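Local coordinates for protein sulfoquinovosidase (Escherichia coli, PDB 5AEG) that hydrolyses sulfoquinovosyl diacylglycerides and simpler sulfoquinovosides, releasing sulfoquinovose that the bacterium degrades for carbon and sulfur, at residues 53-58 against 407-412; 151-156 against 179-184; 79-84 against 93-98. All coordinates share one frame; numbering follows the deposited sequence.

Contact 1 (53-58 against 407-412); sequences GNFSIK and GEYLPT
Gly53 lies over the ring of Tyr409 at the seam between the N-terminal galactose mutarotase-like domain and the TIM barrel of this family 31 glycoside hydrolase. Residues 407-412 belong to the loop after barrel strand 401-404, and residues 53-58 hold a turn and the start of strand 56-74. Gly53 CA sits 3.9 Å from the Tyr409 ring centroid and 20° off the ring normal, a CH-pi contact made over the face. The backbone N of Gly53 covers the same face, 3.6 Å from Tyr409 CE1. Beneath the opposite face, offset toward the rim, is Pro411 CG, 3.9 Å from the ring plane, so the phenol is held flat from both sides. A beta carbon on Gly53 would lie about 3.5 Å from Tyr409 CG and, at these backbone angles, press on the preceding carbonyl O. Phe55 then meets the edge of the tyrosine: Phe55 CZ is 3.8 Å from Tyr409 CD1, with the ring planes 75° apart. Tyr409 reaches this position because its CG is anti to the backbone N (chi1 -173°). The rim of Phe55 is lined by oxygens lying near the ring plane, namely the carbonyls of Glu408 and Leu410 and the hydroxyl of Thr412, with Phe55 CE2 3.9 Å from Thr412 OG1. Farther out, Trp149 packs edge-to-face with Phe55, and His426 both meets the Phe55 ring and hydrogen-bonds to Leu410 O. Glu408, an active-site residue by similarity, is tied through OE2 to Arg455 by a salt bridge, with its side chain about 6 Å from that of the nucleophile Asp405. On the 53-58 side, an inverse gamma turn centred on Asn54 reverses the chain between Gly53 and Phe55, with a weak 3.2 Å bond from Phe55 N to Gly53 O.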
loop_
_atom_site.group_PDB
_atom_site.type_symbol
_atom_site.label_atom_id
_atom_site.label_comp_id
_atom_site.label_asym_id
_atom_site.label_seq_id
_atom_site.Cartn_x
_atom_site.Cartn_y
_atom_site.Cartn_z
ATOM N N GLY A 53 -12.641 8.109 10.241
ATOM C CA GLY A 53 -11.530 7.344 9.622
ATOM C C GLY A 53 -10.199 7.791 10.038
ATOM O O GLY A 53 -9.234 7.068 9.783
ATOM N N ASN A 54 -10.123 8.962 10.678
ATOM C CA ASN A 54 -8.898 9.469 11.269
ATOM C C ASN A 54 -8.684 9.004 12.735
ATOM O O ASN A 54 -8.582 9.818 13.714
ATOM C CB ASN A 54 -8.824 10.962 11.167
ATOM C CG ASN A 54 -8.811 11.447 9.740
ATOM O OD1 ASN A 54 -7.909 11.201 9.003
ATOM N ND2 ASN A 54 -9.821 12.161 9.378
ATOM N N PHE A 55 -8.625 7.668 12.857
ATOM C CA PHE A 55 -8.814 7.025 14.127
ATOM C C PHE A 55 -7.885 7.526 15.188
ATOM O O PHE A 55 -6.661 7.589 15.009
ATOM C CB PHE A 55 -8.597 5.507 14.014
ATOM C CG PHE A 55 -9.681 4.780 13.374
ATOM C CD1 PHE A 55 -9.722 4.578 11.996
ATOM C CD2 PHE A 55 -10.683 4.189 14.151
ATOM C CE1 PHE A 55 -10.703 3.873 11.406
ATOM C CE2 PHE A 55 -11.661 3.454 13.561
ATOM C CZ PHE A 55 -11.715 3.279 12.183
ATOM N N SER A 56 -8.456 7.786 16.356
ATOM C CA SER A 56 -7.660 7.903 17.567
ATOM C C SER A 56 -7.896 6.622 18.359
ATOM O O SER A 56 -8.998 6.342 18.741
ATOM C CB SER A 56 -8.135 9.081 18.397
ATOM O OG SER A 56 -7.553 8.989 19.666
ATOM N N ILE A 57 -6.867 5.834 18.517
ATOM C CA ILE A 57 -6.993 4.491 19.103
ATOM C C ILE A 57 -5.943 4.352 20.164
ATOM O O ILE A 57 -4.773 4.474 19.922
ATOM C CB ILE A 57 -7.072 3.336 18.066
ATOM C CG1 ILE A 57 -7.030 1.981 18.789
ATOM C CG2 ILE A 57 -6.039 3.435 16.947
ATOM C CD1 ILE A 57 -7.691 0.878 17.981
ATOM N N LYS A 58 -6.367 4.156 21.387
ATOM C CA LYS A 58 -5.403 3.913 22.467
ATOM C C LYS A 58 -5.927 2.899 23.492
ATOM O O LYS A 58 -7.108 2.639 23.526
ATOM C CB LYS A 58 -5.094 5.210 23.169
ATOM C CG LYS A 58 -6.287 5.756 23.918
ATOM C CD LYS A 58 -5.817 6.534 25.153
ATOM C CE LYS A 58 -4.980 7.750 24.802
ATOM N NZ LYS A 58 -5.804 8.668 23.970
ATOM N N GLY A 407 -11.710 0.934 1.994
ATOM C CA GLY A 407 -11.312 -0.295 2.666
ATOM C C GLY A 407 -10.787 -0.091 4.051
ATOM O O GLY A 407 -10.813 -1.039 4.857
ATOM N N GLU A 408 -10.287 1.144 4.320
ATOM C CA GLU A 408 -9.631 1.515 5.551
ATOM C C GLU A 408 -10.586 1.991 6.664
ATOM O O GLU A 408 -10.157 2.279 7.752
ATOM C CB GLU A 408 -8.471 2.547 5.291
ATOM C CG GLU A 408 -8.931 3.985 5.082
ATOM C CD GLU A 408 -9.620 4.240 3.737
ATOM O OE1 GLU A 408 -9.535 3.354 2.883
ATOM O OE2 GLU A 408 -10.260 5.344 3.552
ATOM N N TYR A 409 -11.847 2.127 6.344
ATOM C CA TYR A 409 -12.790 2.729 7.233
ATOM C C TYR A 409 -14.014 1.840 7.377
ATOM O O TYR A 409 -15.112 2.251 7.129
ATOM C CB TYR A 409 -13.144 4.208 6.852
ATOM C CG TYR A 409 -14.027 4.873 7.955
ATOM C CD1 TYR A 409 -13.866 4.521 9.340
ATOM C CD2 TYR A 409 -15.057 5.764 7.637
ATOM C CE1 TYR A 409 -14.645 5.069 10.332
ATOM C CE2 TYR A 409 -15.874 6.302 8.659
ATOM C CZ TYR A 409 -15.654 5.958 9.990
ATOM O OH TYR A 409 -16.392 6.512 11.019
ATOM N N LEU A 410 -13.794 0.600 7.775
ATOM C CA LEU A 410 -14.855 -0.228 8.457
ATOM C C LEU A 410 -14.984 0.331 9.899
ATOM O O LEU A 410 -14.032 0.284 10.683
ATOM C CB LEU A 410 -14.520 -1.696 8.559
ATOM C CG LEU A 410 -15.658 -2.446 9.308
ATOM C CD1 LEU A 410 -16.897 -2.596 8.388
ATOM C CD2 LEU A 410 -15.245 -3.761 9.887
ATOM N N PRO A 411 -16.126 0.964 10.243
ATOM C CA PRO A 411 -16.264 1.530 11.591
ATOM C C PRO A 411 -16.235 0.441 12.619
ATOM O O PRO A 411 -16.677 -0.703 12.344
ATOM C CB PRO A 411 -17.668 2.205 11.560
ATOM C CG PRO A 411 -17.826 2.593 10.139
ATOM C CD PRO A 411 -17.340 1.296 9.455
ATOM N N THR A 412 -15.657 0.764 13.748
ATOM C CA THR A 412 -15.474 -0.258 14.784
ATOM C C THR A 412 -16.688 -0.550 15.663
ATOM O O THR A 412 -16.646 -1.452 16.527
ATOM C CB THR A 412 -14.283 0.097 15.668
ATOM O OG1 THR A 412 -14.192 1.525 15.838
ATOM C CG2 THR A 412 -13.033 -0.374 14.975
#

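Contact 2 (151-156 against 179-184); sequences SEQGVG and WTFFPQ. With CA (calcium ion), chain D.
Ser151 OG is gripped from two directions: it donates to Glu152 O at 2.7 Å and accepts from a water at 2.8 Å. That water in turn accepts from Thr180 N, carrying the link across to residues 179-184. Ser151 also bonds across directly, its N donating to Thr180 O at 3.2 Å. This bond is bent (146° at the hydrogen), and the donor stands above the carbonyl plane rather than in it. OG occupies the crowded position between the backbone N and the carbonyl carbon (chi1 76°), which brings it back beside its own chain and within 3.9 Å of Trp179 CE3. Here the indole lies against the backbone of 152-154: Glu152 O is 3.2 Å from Trp179 CE3, and Gly154 N lies near the ring plane at its edge. Trp179 CB meanwhile rests against Gln153 O, which has a hydrogen bond from Arg157. Farther along, Phe181 CE2 packs 3.4 Å from Gln153 CB, the ring crossing the CB-CG part of the glutamine at a slant. Thr180 faces away, and its OG1 receives the N-H of Phe182 in a nearly straight bond (168°), an ST turn. OG1 is further bonded to Glu134 O. Trp179 and Phe181 thus both pack against a loop that also binds metal: Gly154 O lies 2.4 Å from the calcium ion, which the Gln153 side chain also binds. Asp472, the inferred proton donor, and Asp481 complete the protein part of this calcium site, placing a mutarotase-like domain loop at the edge of the catalytic pocket.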
loop_
_atom_site.group_PDB
_atom_site.type_symbol
_atom_site.label_atom_id
_atom_site.label_comp_id
_atom_site.label_asym_id
_atom_site.label_seq_id
_atom_site.Cartn_x
_atom_site.Cartn_y
_atom_site.Cartn_z
ATOM N N SER A 151 -6.271 3.027 8.499
ATOM C CA SER A 151 -6.951 4.295 8.704
ATOM C C SER A 151 -6.704 5.228 7.538
ATOM O O SER A 151 -5.966 4.885 6.587
ATOM C CB SER A 151 -6.502 5.009 9.978
ATOM O OG SER A 151 -5.211 5.681 9.938
ATOM N N GLU A 152 -7.351 6.390 7.584
ATOM C CA GLU A 152 -6.877 7.463 6.679
ATOM C C GLU A 152 -5.413 7.682 6.949
ATOM O O GLU A 152 -4.861 7.537 8.060
ATOM C CB GLU A 152 -7.626 8.756 6.819
ATOM C CG GLU A 152 -9.141 8.634 6.610
ATOM C CD GLU A 152 -9.466 7.858 5.380
ATOM O OE1 GLU A 152 -8.863 8.223 4.314
ATOM O OE2 GLU A 152 -10.263 6.855 5.467
ATOM N N GLN A 153 -4.713 8.083 5.894
ATOM C CA GLN A 153 -3.275 8.151 5.936
ATOM C C GLN A 153 -2.700 9.483 6.547
ATOM O O GLN A 153 -1.536 9.561 6.922
ATOM C CB GLN A 153 -2.856 7.990 4.456
ATOM C CG GLN A 153 -1.349 7.784 4.233
ATOM C CD GLN A 153 -0.742 8.948 3.536
ATOM O OE1 GLN A 153 -1.345 10.013 3.429
ATOM N NE2 GLN A 153 0.455 8.758 3.034
ATOM N N GLY A 154 -3.552 10.505 6.673
ATOM C CA GLY A 154 -3.169 11.742 7.250
ATOM C C GLY A 154 -2.989 12.824 6.201
ATOM O O GLY A 154 -2.669 12.538 5.062
ATOM N N VAL A 155 -3.186 14.089 6.583
ATOM C CA VAL A 155 -2.887 15.230 5.670
ATOM C C VAL A 155 -1.792 16.008 6.355
ATOM O O VAL A 155 -1.986 16.691 7.399
ATOM C CB VAL A 155 -4.172 16.090 5.520
ATOM C CG1 VAL A 155 -3.889 17.405 4.801
ATOM C CG2 VAL A 155 -5.326 15.241 4.960
ATOM N N GLY A 156 -0.593 15.952 5.784
ATOM C CA GLY A 156 0.604 16.509 6.424
ATOM C C GLY A 156 1.468 15.463 7.142
ATOM O O GLY A 156 2.663 15.378 6.911
ATOM N N TRP A 179 0.861 6.606 10.222
ATOM C CA TRP A 179 -0.448 6.419 9.707
ATOM C C TRP A 179 -0.426 5.842 8.265
ATOM O O TRP A 179 0.368 6.260 7.454
ATOM C CB TRP A 179 -1.248 7.730 9.735
ATOM C CG TRP A 179 -1.751 8.109 11.059
ATOM C CD1 TRP A 179 -1.185 7.893 12.242
ATOM C CD2 TRP A 179 -2.981 8.809 11.304
ATOM N NE1 TRP A 179 -1.975 8.429 13.243
ATOM C CE2 TRP A 179 -3.112 8.947 12.694
ATOM C CE3 TRP A 179 -3.946 9.345 10.486
ATOM C CZ2 TRP A 179 -4.196 9.597 13.270
ATOM C CZ3 TRP A 179 -5.081 9.968 11.060
ATOM C CH2 TRP A 179 -5.176 10.110 12.432
ATOM N N THR A 180 -1.325 4.920 7.981
ATOM C CA THR A 180 -1.449 4.338 6.668
ATOM C C THR A 180 -2.710 3.538 6.507
ATOM O O THR A 180 -3.234 2.936 7.469
ATOM C CB THR A 180 -0.202 3.388 6.412
ATOM O OG1 THR A 180 -0.324 2.694 5.174
ATOM C CG2 THR A 180 0.023 2.395 7.526
ATOM N N PHE A 181 -3.097 3.456 5.261
ATOM C CA PHE A 181 -4.179 2.655 4.845
ATOM C C PHE A 181 -3.789 1.197 4.550
ATOM O O PHE A 181 -4.679 0.448 4.230
ATOM C CB PHE A 181 -4.979 3.248 3.680
ATOM C CG PHE A 181 -4.189 4.071 2.730
ATOM C CD1 PHE A 181 -3.133 3.519 2.060
ATOM C CD2 PHE A 181 -4.483 5.419 2.571
ATOM C CE1 PHE A 181 -2.311 4.317 1.255
ATOM C CE2 PHE A 181 -3.685 6.252 1.698
ATOM C CZ PHE A 181 -2.572 5.688 1.135
ATOM N N PHE A 182 -2.499 0.827 4.653
ATOM C CA PHE A 182 -2.049 -0.552 4.343
ATOM C C PHE A 182 -0.937 -0.843 5.362
ATOM O O PHE A 182 0.197 -1.057 4.970
ATOM C CB PHE A 182 -1.597 -0.657 2.890
ATOM C CG PHE A 182 -1.374 -2.064 2.360
ATOM C CD1 PHE A 182 -1.220 -3.212 3.194
ATOM C CD2 PHE A 182 -1.188 -2.215 1.012
ATOM C CE1 PHE A 182 -0.990 -4.428 2.631
ATOM C CE2 PHE A 182 -1.008 -3.474 0.427
ATOM C CZ PHE A 182 -0.864 -4.554 1.264
ATOM N N PRO A 183 -1.253 -0.843 6.671
ATOM C CA PRO A 183 -0.296 -1.394 7.612
ATOM C C PRO A 183 -0.400 -2.924 7.498
ATOM O O PRO A 183 -1.430 -3.441 7.075
ATOM C CB PRO A 183 -0.821 -0.946 8.992
ATOM C CG PRO A 183 -2.329 -0.925 8.774
ATOM C CD PRO A 183 -2.569 -0.660 7.306
ATOM N N GLN A 184 0.658 -3.647 7.802
ATOM C CA GLN A 184 0.575 -5.101 7.750
ATOM C C GLN A 184 1.534 -5.652 8.835
ATOM O O GLN A 184 2.628 -5.148 8.973
ATOM C CB GLN A 184 0.939 -5.679 6.382
ATOM C CG GLN A 184 0.555 -7.181 6.305
ATOM C CD GLN A 184 0.680 -7.771 4.952
ATOM O OE1 GLN A 184 0.069 -7.277 4.015
ATOM N NE2 GLN A 184 1.432 -8.838 4.833
HETATM CA CA CA D . -1.920 12.204 2.815
HETATM O O HOH W 1 -2.856 4.143 10.380
HETATM O O HOH W 2 -2.743 14.240 1.880
#

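Contact 3 (79-84 against 93-98); sequences WLIHFS and LNISAD
Trp79 and Ile95 are joined by a reciprocal pair of backbone hydrogen bonds, Trp79 N to Ile95 O and Ile95 N to Trp79 O, both 2.8 Å. Ile81 and Leu93 repeat the pattern, with Ile81 N to Leu93 O at 2.8 Å and Leu93 N to Ile81 O at 2.9 Å. All four bonds are nearly straight, and with strand directions 164° apart they define an antiparallel beta hairpin, formed by strands 79-85 and 89-97 of the mutarotase-like domain. Between these hydrogen-bonded pairs sits the non-hydrogen-bonded pair Leu80 and Asn94, where CA groups lean on carbonyls: Asn94 CA is 3.5 Å from Trp79 O. On the face carrying these two side chains, the Asn94 amide passes across the leucine, with OD1 3.3 Å from Leu80 CD1. With an alanine here, the amide that lies against the Leu80 methyl would be gone, and that methyl would probably lose its closest neighbour on the partner strand and be freer to turn. The other face is apolar. Ile81 CD1 meets Ile95 CD1 at 3.9 Å, each CG1 branch being anti to its carbonyl carbon (chi1 -49° and -59°), and Trp79 packs more loosely on Ile95. Phe11 of strand 9-12 covers this side, stacking on the Trp79 ring and touching both isoleucines. Farther along the hairpin, Phe83 runs beside Leu93 with both side chains pointing the same way. One face of the Phe83 ring receives Ile81 CG2, while at the ring edge, in its plane, Phe83 CE2 meets Leu93 CB at 3.8 Å.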
loop_
_atom_site.group_PDB
_atom_site.type_symbol
_atom_site.label_atom_id
_atom_site.label_comp_id
_atom_site.label_asym_id
_atom_site.label_seq_id
_atom_site.Cartn_x
_atom_site.Cartn_y
_atom_site.Cartn_z
ATOM N N TRP A 79 8.124 -28.275 20.466
ATOM C CA TRP A 79 8.157 -27.955 21.881
ATOM C C TRP A 79 6.928 -27.240 22.328
ATOM O O TRP A 79 6.337 -26.458 21.586
ATOM C CB TRP A 79 9.348 -27.096 22.235
ATOM C CG TRP A 79 10.659 -27.776 22.180
ATOM C CD1 TRP A 79 11.306 -28.438 23.202
ATOM C CD2 TRP A 79 11.512 -27.859 21.047
ATOM N NE1 TRP A 79 12.521 -28.897 22.766
ATOM C CE2 TRP A 79 12.671 -28.567 21.445
ATOM C CE3 TRP A 79 11.413 -27.402 19.731
ATOM C CZ2 TRP A 79 13.725 -28.817 20.580
ATOM C CZ3 TRP A 79 12.465 -27.659 18.862
ATOM C CH2 TRP A 79 13.614 -28.362 19.297
ATOM N N LEU A 80 6.585 -27.456 23.584
ATOM C CA LEU A 80 5.469 -26.779 24.252
ATOM C C LEU A 80 5.993 -26.119 25.502
ATOM O O LEU A 80 6.527 -26.802 26.378
ATOM C CB LEU A 80 4.331 -27.742 24.540
ATOM C CG LEU A 80 3.119 -27.156 25.298
ATOM C CD1 LEU A 80 2.419 -26.083 24.484
ATOM C CD2 LEU A 80 2.148 -28.277 25.632
ATOM N N ILE A 81 5.940 -24.772 25.543
ATOM C CA ILE A 81 6.306 -23.988 26.717
ATOM C C ILE A 81 5.063 -23.525 27.475
ATOM O O ILE A 81 4.157 -22.878 26.908
ATOM C CB ILE A 81 7.206 -22.816 26.354
ATOM C CG1 ILE A 81 8.328 -23.334 25.470
ATOM C CG2 ILE A 81 7.743 -22.197 27.587
ATOM C CD1 ILE A 81 9.379 -22.329 25.096
ATOM N N HIS A 82 5.000 -23.950 28.734
ATOM C CA HIS A 82 3.997 -23.445 29.673
ATOM C C HIS A 82 4.541 -22.243 30.383
ATOM O O HIS A 82 5.447 -22.357 31.208
ATOM C CB HIS A 82 3.601 -24.488 30.684
ATOM C CG HIS A 82 2.915 -25.662 30.096
ATOM N ND1 HIS A 82 1.541 -25.750 30.018
ATOM C CD2 HIS A 82 3.405 -26.827 29.602
ATOM C CE1 HIS A 82 1.212 -26.904 29.461
ATOM N NE2 HIS A 82 2.324 -27.578 29.208
ATOM N N PHE A 83 4.016 -21.056 30.063
ATOM C CA PHE A 83 4.459 -19.863 30.825
ATOM C C PHE A 83 3.448 -19.567 31.937
ATOM O O PHE A 83 2.249 -19.717 31.745
ATOM C CB PHE A 83 4.513 -18.583 29.913
ATOM C CG PHE A 83 5.617 -18.584 28.919
ATOM C CD1 PHE A 83 6.833 -18.111 29.236
ATOM C CD2 PHE A 83 5.387 -19.031 27.646
ATOM C CE1 PHE A 83 7.865 -18.066 28.319
ATOM C CE2 PHE A 83 6.384 -18.964 26.698
ATOM C CZ PHE A 83 7.609 -18.521 27.026
ATOM N N SER A 84 3.926 -19.037 33.052
ATOM C CA SER A 84 3.035 -18.789 34.080
ATOM C C SER A 84 3.613 -17.766 35.030
ATOM O O SER A 84 4.786 -17.362 34.978
ATOM C CB SER A 84 2.654 -20.122 34.807
ATOM O OG SER A 84 3.801 -20.520 35.517
ATOM N N LEU A 93 2.911 -21.648 24.654
ATOM C CA LEU A 93 3.559 -21.351 23.377
ATOM C C LEU A 93 3.998 -22.648 22.772
ATOM O O LEU A 93 4.820 -23.370 23.372
ATOM C CB LEU A 93 4.767 -20.439 23.599
ATOM C CG LEU A 93 5.646 -20.203 22.350
ATOM C CD1 LEU A 93 4.829 -19.428 21.311
ATOM C CD2 LEU A 93 6.935 -19.527 22.682
ATOM N N ASN A 94 3.398 -23.009 21.656
ATOM C CA ASN A 94 3.829 -24.116 20.871
ATOM C C ASN A 94 4.820 -23.667 19.797
ATOM O O ASN A 94 4.554 -22.685 19.051
ATOM C CB ASN A 94 2.638 -24.803 20.211
ATOM C CG ASN A 94 2.727 -26.295 20.352
ATOM O OD1 ASN A 94 2.172 -26.834 21.309
ATOM N ND2 ASN A 94 3.515 -26.964 19.476
ATOM N N ILE A 95 5.901 -24.422 19.681
ATOM C CA ILE A 95 7.001 -24.172 18.749
ATOM C C ILE A 95 7.124 -25.405 17.880
ATOM O O ILE A 95 7.237 -26.577 18.393
ATOM C CB ILE A 95 8.296 -23.965 19.476
ATOM C CG1 ILE A 95 8.187 -22.805 20.426
ATOM C CG2 ILE A 95 9.504 -23.747 18.521
ATOM C CD1 ILE A 95 9.465 -22.592 21.239
ATOM N N SER A 96 7.057 -25.159 16.572
ATOM C CA SER A 96 7.045 -26.225 15.573
ATOM C C SER A 96 7.590 -25.717 14.225
ATOM O O SER A 96 7.796 -24.497 14.068
ATOM C CB SER A 96 5.686 -26.874 15.484
ATOM O OG SER A 96 4.702 -26.204 14.713
ATOM N N ALA A 97 8.011 -26.644 13.367
ATOM C CA ALA A 97 8.084 -26.426 11.878
ATOM C C ALA A 97 6.660 -26.569 11.264
ATOM O O ALA A 97 5.837 -27.363 11.735
ATOM C CB ALA A 97 9.063 -27.391 11.221
ATOM N N ASP A 98 6.314 -25.729 10.281
ATOM C CA ASP A 98 5.033 -25.905 9.578
ATOM C C ASP A 98 5.272 -26.813 8.358
ATOM O O ASP A 98 6.420 -27.323 8.160
ATOM C CB ASP A 98 4.311 -24.562 9.285
ATOM C CG ASP A 98 4.807 -23.845 7.976
ATOM O OD1 ASP A 98 5.818 -24.289 7.371
ATOM O OD2 ASP A 98 4.183 -22.807 7.606
#

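How the contacts relate
Contacts 1 and 2 are neighbours, their centres 10 Å apart, whereas the centre of contact 3 lies about 34 and 35 Å from theirs, well away from the catalytic pocket. In sequence, contact 3 closes before contact 2 opens, and both nest inside the long loop that contact 1 closes by joining the mutarotase-like domain to the TIM barrel. The first two meet directly, with Gly53 O probably accepting from Glu152 N at 3.0 Å, so the domain seam and the calcium loop adjoin beside the active site. Contact 3 touches neither; it is related to contact 1 by neighbouring strands, 56-74 lying next to 79-85, and shares the mutarotase-like domain with contact 2.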